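PDB 5B04: probable translation initiation factor eIF-2B subunit gamma from Schizosaccharomyces pombe, which forms part of the eIF2B complex, which catalyses the exchange of GDP for GTP on the gamma subunit of the initiation factor eIF2. Local coordinates for residues A41-G46 / Y75-L80; A59-L64 / A98-W103; S87-C92 / R113-A118. The protein carries 3 engineered substitutions. All coordinates share one frame; numbering follows the deposited sequence.

Overall arrangement
The three contacts lie within the nucleotidyl-transferase-like part of the chain and build one layered unit. Interactions 1 and 3 meet in the parallel part of one mixed sheet: the amide N of V43 lies 2.9 Å from O of I89, a probable hydrogen bond, and the centres of the two interactions are about 9 Å apart. Interaction 2, with its centre about 14 Å from that of interaction 1 and 13 Å from that of interaction 3, adds helix 97-105 and the loop after the first strand. I100 is a link between layers, its CG2 lying 3.6 Å from CD2 of L90. A second link joins the loop to the first strand, where A45 CB packs 3.6 Å from A63 CB.

Interaction 1 of 3, residues A41-G46 / Y75-L80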
loop_
_atom_site.group_PDB
_atom_site.type_symbol
_atom_site.label_atom_id
_atom_site.label_comp_id
_atom_site.label_asym_id
_atom_site.label_seq_id
_atom_site.Cartn_x
_atom_site.Cartn_y
_atom_site.Cartn_z
ATOM N N ALA E 41 23.476 45.867 34.683
ATOM C CA ALA E 41 24.719 46.277 34.039
ATOM C C ALA E 41 25.544 47.254 34.870
ATOM O O ALA E 41 25.005 48.109 35.572
ATOM C CB ALA E 41 24.417 46.881 32.680
ATOM N N VAL E 42 26.863 47.115 34.774
ATOM C CA VAL E 42 27.790 48.024 35.435
ATOM C C VAL E 42 28.775 48.617 34.433
ATOM O O VAL E 42 29.602 47.905 33.864
ATOM C CB VAL E 42 28.582 47.323 36.551
ATOM C CG1 VAL E 42 29.656 48.252 37.091
ATOM C CG2 VAL E 42 27.651 46.866 37.663
ATOM N N VAL E 43 28.677 49.924 34.218
ATOM C CA VAL E 43 29.605 50.622 33.337
ATOM C C VAL E 43 30.647 51.372 34.156
ATOM O O VAL E 43 30.303 52.213 34.987
ATOM C CB VAL E 43 28.876 51.612 32.410
ATOM C CG1 VAL E 43 29.881 52.440 31.623
ATOM C CG2 VAL E 43 27.937 50.870 31.475
ATOM N N PHE E 44 31.918 51.061 33.930
ATOM C CA PHE E 44 32.994 51.739 34.640
ATOM C C PHE E 44 33.561 52.884 33.808
ATOM O O PHE E 44 34.030 52.683 32.688
ATOM C CB PHE E 44 34.105 50.756 35.015
ATOM C CG PHE E 44 35.254 51.393 35.745
ATOM C CD1 PHE E 44 35.024 52.298 36.768
ATOM C CD2 PHE E 44 36.563 51.083 35.413
ATOM C CE1 PHE E 44 36.078 52.891 37.439
ATOM C CE2 PHE E 44 37.621 51.669 36.085
ATOM C CZ PHE E 44 37.377 52.572 37.102
ATOM N N ALA E 45 33.507 54.087 34.370
ATOM C CA ALA E 45 34.019 55.276 33.704
ATOM C C ALA E 45 35.165 55.882 34.502
ATOM O O ALA E 45 34.975 56.837 35.254
ATOM C CB ALA E 45 32.909 56.294 33.511
ATOM N N GLY E 46 36.357 55.321 34.334
ATOM C CA GLY E 46 37.512 55.767 35.088
ATOM C C GLY E 46 38.235 56.935 34.451
ATOM O O GLY E 46 37.884 57.381 33.358
ATOM N N TYR E 75 27.675 55.295 23.824
ATOM C CA TYR E 75 27.661 54.028 23.097
ATOM C C TYR E 75 27.501 52.781 23.978
ATOM O O TYR E 75 26.802 51.847 23.583
ATOM C CB TYR E 75 28.927 53.921 22.242
ATOM C CG TYR E 75 29.025 55.058 21.256
ATOM C CD1 TYR E 75 28.339 55.016 20.050
ATOM C CD2 TYR E 75 29.771 56.191 21.548
ATOM C CE1 TYR E 75 28.408 56.062 19.153
ATOM C CE2 TYR E 75 29.847 57.242 20.657
ATOM C CZ TYR E 75 29.165 57.174 19.464
ATOM O OH TYR E 75 29.242 58.225 18.580
ATOM N N PRO E 76 28.142 52.744 25.161
ATOM C CA PRO E 76 27.804 51.611 26.030
ATOM C C PRO E 76 26.347 51.643 26.485
ATOM O O PRO E 76 25.700 50.599 26.552
ATOM C CB PRO E 76 28.749 51.788 27.221
ATOM C CG PRO E 76 29.899 52.547 26.674
ATOM C CD PRO E 76 29.313 53.485 25.666
ATOM N N LEU E 77 25.838 52.835 26.782
ATOM C CA LEU E 77 24.475 52.983 27.280
ATOM C C LEU E 77 23.440 52.725 26.187
ATOM O O LEU E 77 22.317 52.307 26.472
ATOM C CB LEU E 77 24.277 54.378 27.877
ATOM C CG LEU E 77 25.215 54.724 29.036
ATOM C CD1 LEU E 77 24.832 56.050 29.673
ATOM C CD2 LEU E 77 25.226 53.611 30.072
ATOM N N TYR E 78 23.820 52.977 24.939
ATOM C CA TYR E 78 22.941 52.712 23.805
ATOM C C TYR E 78 22.834 51.213 23.562
ATOM O O TYR E 78 21.774 50.705 23.196
ATOM C CB TYR E 78 23.453 53.420 22.547
ATOM C CG TYR E 78 22.581 53.245 21.322
ATOM C CD1 TYR E 78 22.790 52.192 20.438
ATOM C CD2 TYR E 78 21.558 54.141 21.039
ATOM C CE1 TYR E 78 21.999 52.032 19.316
ATOM C CE2 TYR E 78 20.763 53.989 19.918
ATOM C CZ TYR E 78 20.987 52.933 19.060
ATOM O OH TYR E 78 20.199 52.777 17.943
ATOM N N TRP E 79 23.943 50.511 23.771
ATOM C CA TRP E 79 23.997 49.071 23.555
ATOM C C TRP E 79 23.251 48.319 24.651
ATOM O O TRP E 79 22.558 47.338 24.380
ATOM C CB TRP E 79 25.448 48.599 23.487
ATOM C CG TRP E 79 25.594 47.139 23.206
ATOM C CD1 TRP E 79 25.513 46.526 21.989
ATOM C CD2 TRP E 79 25.857 46.102 24.159
ATOM N NE1 TRP E 79 25.706 45.174 22.126
ATOM C CE2 TRP E 79 25.920 44.888 23.448
ATOM C CE3 TRP E 79 26.044 46.083 25.544
ATOM C CZ2 TRP E 79 26.161 43.669 24.075
ATOM C CZ3 TRP E 79 26.285 44.871 26.165
ATOM C CH2 TRP E 79 26.340 43.681 25.431
ATOM N N LEU E 80 23.401 48.783 25.887
ATOM C CA LEU E 80 22.712 48.182 27.021
ATOM C C LEU E 80 21.201 48.290 26.855
ATOM O O LEU E 80 20.467 47.342 27.127
ATOM C CB LEU E 80 23.146 48.843 28.329
ATOM C CG LEU E 80 24.573 48.543 28.788
ATOM C CD1 LEU E 80 24.902 49.321 30.051
ATOM C CD2 LEU E 80 24.757 47.050 29.007
#
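Strand 39-45 and helix 74-82 meet where A41 and V43 point into L80, the opening layer of a beta-alpha-beta crossover. The methyl CB of A41 sits at the fork of L80, 3.6 Å from CD1 and 3.7 Å from CD2. Two residues further along the strand, V43 offers only its CG2 branch, which approaches CD1 of the same leucine at 3.7 Å, so that L80 CD1 bridges both strand residues. With CG anti to its carbonyl carbon (chi1 -70°), L80 carries this fork out towards the sheet.

The segments run antiparallel at 173°, their axes 10.1 Å apart, as is usual in the beta-alpha-beta crossovers of Rossmann-like folds: the chain descends through the helix before rising again as strand 87-92, which pairs in parallel with strand 39-45. V43 CG2 is flanked more loosely by L77, whose CD2 lies 4.1 Å away and whose side chain slants across the valine. P76 closes the same methyl from the start of the helix, its CB standing 4.4 Å from CG2. L146 of the neighbouring strand 142-147 also touches V43, P76 and L80, carrying this buried, apolar layer on to the next strand.

Interaction 2 of 3, residues A59-L64 / A98-W103; sequences ALPKAL and AHINAW
L64 fits against one side of helix 97-105, its two methyls dividing the work between H99 and W103. CD2 lies over a face of the indole, 3.7 Å from CG of W103 and 4.0 Å from the centroid of the five-membered ring, a CH-pi contact displaced towards the ring's rim. The other branch, CD1, rests against the helix backbone, 3.7 Å from the carbonyl O of H99. The indole is placed for this by its first torsion, with CG anti to the backbone N (chi1 175°), while the leucine and tryptophan side chains run past each other in opposite senses. With an alanine here instead of L64, the W103 ring would probably lose the methyl over that face, and a gap would open between the turn and the helix.

The turn itself is a short 3-10 segment, fastened by the bond from L64 N to P61 O, within a sequence, ALPKAL, resembling the Pro-Lys signature of nucleotidyl transferases. On its inner side the packing stays apolar: the buried A63 and I100 face each other, CB to CD1, at 4.3 Å, and P61, only partly covered, reaches CG1 of the same isoleucine with its CG. I100 also leans on L90 and C92 of the sheet. The A59 end is the solvent side: both A59 and H99 are exposed. There A59 lies over a face of the H99 imidazole, its CA 4.2 Å from the ring centroid and 23° off the normal, while A59 O sits 4.0 Å from CD2 of that ring, nearer the rim.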
loop_
_atom_site.group_PDB
_atom_site.type_symbol
_atom_site.label_atom_id
_atom_site.label_comp_id
_atom_site.label_asym_id
_atom_site.label_seq_id
_atom_site.Cartn_x
_atom_site.Cartn_y
_atom_site.Cartn_z
ATOM N N ALA E 59 36.977 69.312 33.628
ATOM C CA ALA E 59 35.854 69.712 32.792
ATOM C C ALA E 59 35.522 68.602 31.803
ATOM O O ALA E 59 34.359 68.383 31.462
ATOM C CB ALA E 59 36.165 71.008 32.060
ATOM N N LEU E 60 36.558 67.905 31.346
ATOM C CA LEU E 60 36.385 66.780 30.438
ATOM C C LEU E 60 36.864 65.475 31.059
ATOM O O LEU E 60 38.053 65.159 31.011
ATOM C CB LEU E 60 37.130 67.023 29.124
ATOM C CG LEU E 60 36.315 67.585 27.959
ATOM C CD1 LEU E 60 37.147 67.588 26.689
ATOM C CD2 LEU E 60 35.036 66.786 27.764
ATOM N N PRO E 61 35.935 64.713 31.652
ATOM C CA PRO E 61 36.262 63.361 32.111
ATOM C C PRO E 61 36.399 62.421 30.921
ATOM O O PRO E 61 35.914 62.749 29.837
ATOM C CB PRO E 61 35.064 62.987 32.985
ATOM C CG PRO E 61 33.937 63.779 32.416
ATOM C CD PRO E 61 34.538 65.076 31.947
ATOM N N LYS E 62 37.049 61.278 31.117
ATOM C CA LYS E 62 37.267 60.320 30.038
ATOM C C LYS E 62 35.959 59.890 29.381
ATOM O O LYS E 62 35.882 59.747 28.160
ATOM C CB LYS E 62 38.010 59.090 30.563
ATOM C CG LYS E 62 38.220 57.999 29.524
ATOM C CD LYS E 62 38.846 56.762 30.144
ATOM C CE LYS E 62 39.134 55.701 29.095
ATOM N NZ LYS E 62 39.870 54.540 29.670
ATOM N N ALA E 63 34.929 59.705 30.199
ATOM C CA ALA E 63 33.654 59.169 29.734
ATOM C C ALA E 63 32.889 60.124 28.821
ATOM O O ALA E 63 31.967 59.707 28.120
ATOM C CB ALA E 63 32.790 58.793 30.925
ATOM N N LEU E 64 33.263 61.399 28.827
ATOM C CA LEU E 64 32.521 62.399 28.064
ATOM C C LEU E 64 33.249 62.865 26.806
ATOM O O LEU E 64 32.763 63.748 26.099
ATOM C CB LEU E 64 32.196 63.605 28.947
ATOM C CG LEU E 64 30.985 63.437 29.867
ATOM C CD1 LEU E 64 30.791 64.668 30.736
ATOM C CD2 LEU E 64 29.733 63.151 29.050
ATOM N N ALA E 98 29.791 65.154 38.898
ATOM C CA ALA E 98 28.668 66.036 38.616
ATOM C C ALA E 98 28.618 66.398 37.136
ATOM O O ALA E 98 27.564 66.755 36.615
ATOM C CB ALA E 98 28.754 67.293 39.468
ATOM N N HIS E 99 29.763 66.309 36.464
ATOM C CA HIS E 99 29.826 66.562 35.029
ATOM C C HIS E 99 29.130 65.449 34.257
ATOM O O HIS E 99 28.367 65.710 33.326
ATOM C CB HIS E 99 31.275 66.702 34.562
ATOM C CG HIS E 99 31.844 68.071 34.767
ATOM N ND1 HIS E 99 32.810 68.344 35.712
ATOM C CD2 HIS E 99 31.582 69.246 34.147
ATOM C CE1 HIS E 99 33.118 69.627 35.665
ATOM N NE2 HIS E 99 32.387 70.198 34.725
ATOM N N ILE E 100 29.404 64.208 34.648
ATOM C CA ILE E 100 28.724 63.057 34.070
ATOM C C ILE E 100 27.227 63.156 34.346
ATOM O O ILE E 100 26.405 62.941 33.454
ATOM C CB ILE E 100 29.272 61.732 34.632
ATOM C CG1 ILE E 100 30.746 61.567 34.260
ATOM C CG2 ILE E 100 28.462 60.561 34.112
ATOM C CD1 ILE E 100 31.357 60.276 34.753
ATOM N N ASN E 101 26.888 63.496 35.585
ATOM C CA ASN E 101 25.500 63.717 35.976
ATOM C C ASN E 101 24.851 64.838 35.173
ATOM O O ASN E 101 23.677 64.755 34.811
ATOM C CB ASN E 101 25.411 64.035 37.470
ATOM C CG ASN E 101 25.315 62.790 38.327
ATOM O OD1 ASN E 101 26.242 62.455 39.065
ATOM N ND2 ASN E 101 24.183 62.102 38.243
ATOM N N ALA E 102 25.623 65.885 34.895
ATOM C CA ALA E 102 25.121 67.039 34.157
ATOM C C ALA E 102 24.740 66.667 32.730
ATOM O O ALA E 102 23.747 67.160 32.196
ATOM C CB ALA E 102 26.155 68.157 34.151
ATOM N N TRP E 103 25.535 65.800 32.111
ATOM C CA TRP E 103 25.250 65.361 30.752
ATOM C C TRP E 103 24.048 64.423 30.727
ATOM O O TRP E 103 23.302 64.379 29.749
ATOM C CB TRP E 103 26.466 64.675 30.131
ATOM C CG TRP E 103 26.181 64.107 28.778
ATOM C CD1 TRP E 103 26.053 64.797 27.608
ATOM C CD2 TRP E 103 25.976 62.727 28.453
ATOM N NE1 TRP E 103 25.783 63.934 26.575
ATOM C CE2 TRP E 103 25.732 62.656 27.067
ATOM C CE3 TRP E 103 25.978 61.544 29.199
ATOM C CZ2 TRP E 103 25.494 61.450 26.412
ATOM C CZ3 TRP E 103 25.741 60.348 28.546
ATOM C CH2 TRP E 103 25.501 60.310 27.167
#

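Interaction 3 of 3, residues S87-C92 / R113-A118; sequences SAILIC and RIHVEA
The guanidinium of R113 lies with one face against CB of S87, 3.8 Å from CZ, the methylene displaced towards the rim of the group. Bends at the second and third torsions of the arginine fold its chain back over the serine. The H115 imidazole is met at its edge instead: I89 CG1 approaches ND1 near the ring plane, at 4.3 Å.

Beneath these groups the strands pair in parallel, joined by helix 97-105 as a beta-alpha-beta unit. The bonds involve N and O of A88 and L90 and N of C92, and on the partner strand R113, H115 and E117. L90 is held through both its backbone polar atoms, N bonding to H115 O and O accepting from E117 N at 2.8 Å, with an N-H...O angle of 173°. A88 repeats the pattern with R113 and H115, and C92 N closes the series at E117 O.

The face carrying L90, I114 and V116 is apolar, CG2 of I114 touching L90 CB at 4.0 Å. At the strand ends C92 SG meets A118 CB at 3.7 Å. The chemistry thus splits in two: backbone bonds fix the register, while the apolar side chains of L90, I114 and V116 give helices 74-82 and 97-105 a hydrophobic surface to pack on, through L77 and I100 among others.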
loop_
_atom_site.group_PDB
_atom_site.type_symbol
_atom_site.label_atom_id
_atom_site.label_comp_id
_atom_site.label_asym_id
_atom_site.label_seq_id
_atom_site.Cartn_x
_atom_site.Cartn_y
_atom_site.Cartn_z
ATOM N N SER E 87 17.824 50.040 33.358
ATOM C CA SER E 87 18.610 50.725 34.378
ATOM C C SER E 87 20.026 50.166 34.445
ATOM O O SER E 87 20.238 48.967 34.263
ATOM C CB SER E 87 17.934 50.608 35.745
ATOM O OG SER E 87 17.978 49.275 36.224
ATOM N N ALA E 88 20.991 51.039 34.710
ATOM C CA ALA E 88 22.387 50.628 34.792
ATOM C C ALA E 88 23.133 51.379 35.889
ATOM O O ALA E 88 22.805 52.521 36.210
ATOM C CB ALA E 88 23.076 50.832 33.451
ATOM N N ILE E 89 24.135 50.723 36.464
ATOM C CA ILE E 89 24.996 51.344 37.463
ATOM C C ILE E 89 26.217 51.958 36.789
ATOM O O ILE E 89 26.905 51.295 36.014
ATOM C CB ILE E 89 25.458 50.330 38.526
ATOM C CG1 ILE E 89 24.253 49.729 39.253
ATOM C CG2 ILE E 89 26.407 50.988 39.517
ATOM C CD1 ILE E 89 24.625 48.683 40.281
ATOM N N LEU E 90 26.485 53.226 37.084
ATOM C CA LEU E 90 27.619 53.914 36.480
ATOM C C LEU E 90 28.669 54.282 37.522
ATOM O O LEU E 90 28.497 55.231 38.289
ATOM C CB LEU E 90 27.151 55.171 35.746
ATOM C CG LEU E 90 28.234 56.009 35.065
ATOM C CD1 LEU E 90 29.148 55.142 34.215
ATOM C CD2 LEU E 90 27.590 57.088 34.218
ATOM N N ILE E 91 29.758 53.523 37.539
ATOM C CA ILE E 91 30.878 53.803 38.426
ATOM C C ILE E 91 31.811 54.820 37.778
ATOM O O ILE E 91 32.103 54.728 36.585
ATOM C CB ILE E 91 31.669 52.528 38.766
ATOM C CG1 ILE E 91 30.819 51.566 39.594
ATOM C CG2 ILE E 91 32.938 52.883 39.509
ATOM C CD1 ILE E 91 31.433 50.190 39.740
ATOM N N CYS E 92 32.273 55.789 38.562
ATOM C CA CYS E 92 33.204 56.791 38.056
ATOM C C CYS E 92 34.012 57.416 39.186
ATOM O O CYS E 92 33.967 56.955 40.326
ATOM C CB CYS E 92 32.449 57.881 37.292
ATOM S SG CYS E 92 31.412 58.942 38.325
ATOM N N ARG E 113 17.414 54.503 33.148
ATOM C CA ARG E 113 17.628 55.080 34.469
ATOM C C ARG E 113 19.078 54.863 34.887
ATOM O O ARG E 113 19.446 53.778 35.340
ATOM C CB ARG E 113 16.675 54.467 35.497
ATOM C CG ARG E 113 16.887 54.973 36.917
ATOM C CD ARG E 113 17.196 53.830 37.871
ATOM N NE ARG E 113 16.044 52.956 38.074
ATOM C CZ ARG E 113 16.075 51.826 38.773
ATOM N NH1 ARG E 113 17.206 51.424 39.338
ATOM N NH2 ARG E 113 14.977 51.095 38.905
ATOM N N ILE E 114 19.899 55.894 34.724
ATOM C CA ILE E 114 21.321 55.779 35.022
ATOM C C ILE E 114 21.638 56.244 36.437
ATOM O O ILE E 114 21.736 57.441 36.707
ATOM C CB ILE E 114 22.171 56.584 34.024
ATOM C CG1 ILE E 114 21.781 56.227 32.588
ATOM C CG2 ILE E 114 23.651 56.325 34.260
ATOM C CD1 ILE E 114 21.931 54.756 32.261
ATOM N N HIS E 115 21.795 55.280 37.337
ATOM C CA HIS E 115 22.131 55.560 38.724
ATOM C C HIS E 115 23.646 55.654 38.891
ATOM O O HIS E 115 24.351 54.644 38.859
ATOM C CB HIS E 115 21.539 54.482 39.635
ATOM C CG HIS E 115 22.227 54.352 40.956
ATOM N ND1 HIS E 115 22.945 53.230 41.310
ATOM C CD2 HIS E 115 22.310 55.199 42.010
ATOM C CE1 HIS E 115 23.438 53.391 42.526
ATOM N NE2 HIS E 115 23.068 54.578 42.971
ATOM N N VAL E 116 24.138 56.878 39.058
ATOM C CA VAL E 116 25.574 57.130 39.135
ATOM C C VAL E 116 26.120 56.849 40.529
ATOM O O VAL E 116 25.504 57.208 41.534
ATOM C CB VAL E 116 25.908 58.583 38.750
ATOM C CG1 VAL E 116 27.408 58.753 38.556
ATOM C CG2 VAL E 116 25.164 58.975 37.489
ATOM N N GLU E 117 27.281 56.206 40.581
ATOM C CA GLU E 117 27.934 55.900 41.846
ATOM C C GLU E 117 29.429 56.179 41.749
ATOM O O GLU E 117 30.148 55.495 41.024
ATOM C CB GLU E 117 27.691 54.440 42.236
ATOM C CG GLU E 117 27.959 54.125 43.699
ATOM C CD GLU E 117 26.707 54.209 44.550
ATOM O OE1 GLU E 117 26.766 53.835 45.740
ATOM O OE2 GLU E 117 25.661 54.649 44.029
ATOM N N ALA E 118 29.891 57.192 42.474
ATOM C CA ALA E 118 31.313 57.514 42.505
ATOM C C ALA E 118 31.861 57.354 43.917
ATOM O O ALA E 118 32.007 58.338 44.642
ATOM C CB ALA E 118 31.552 58.926 41.997
#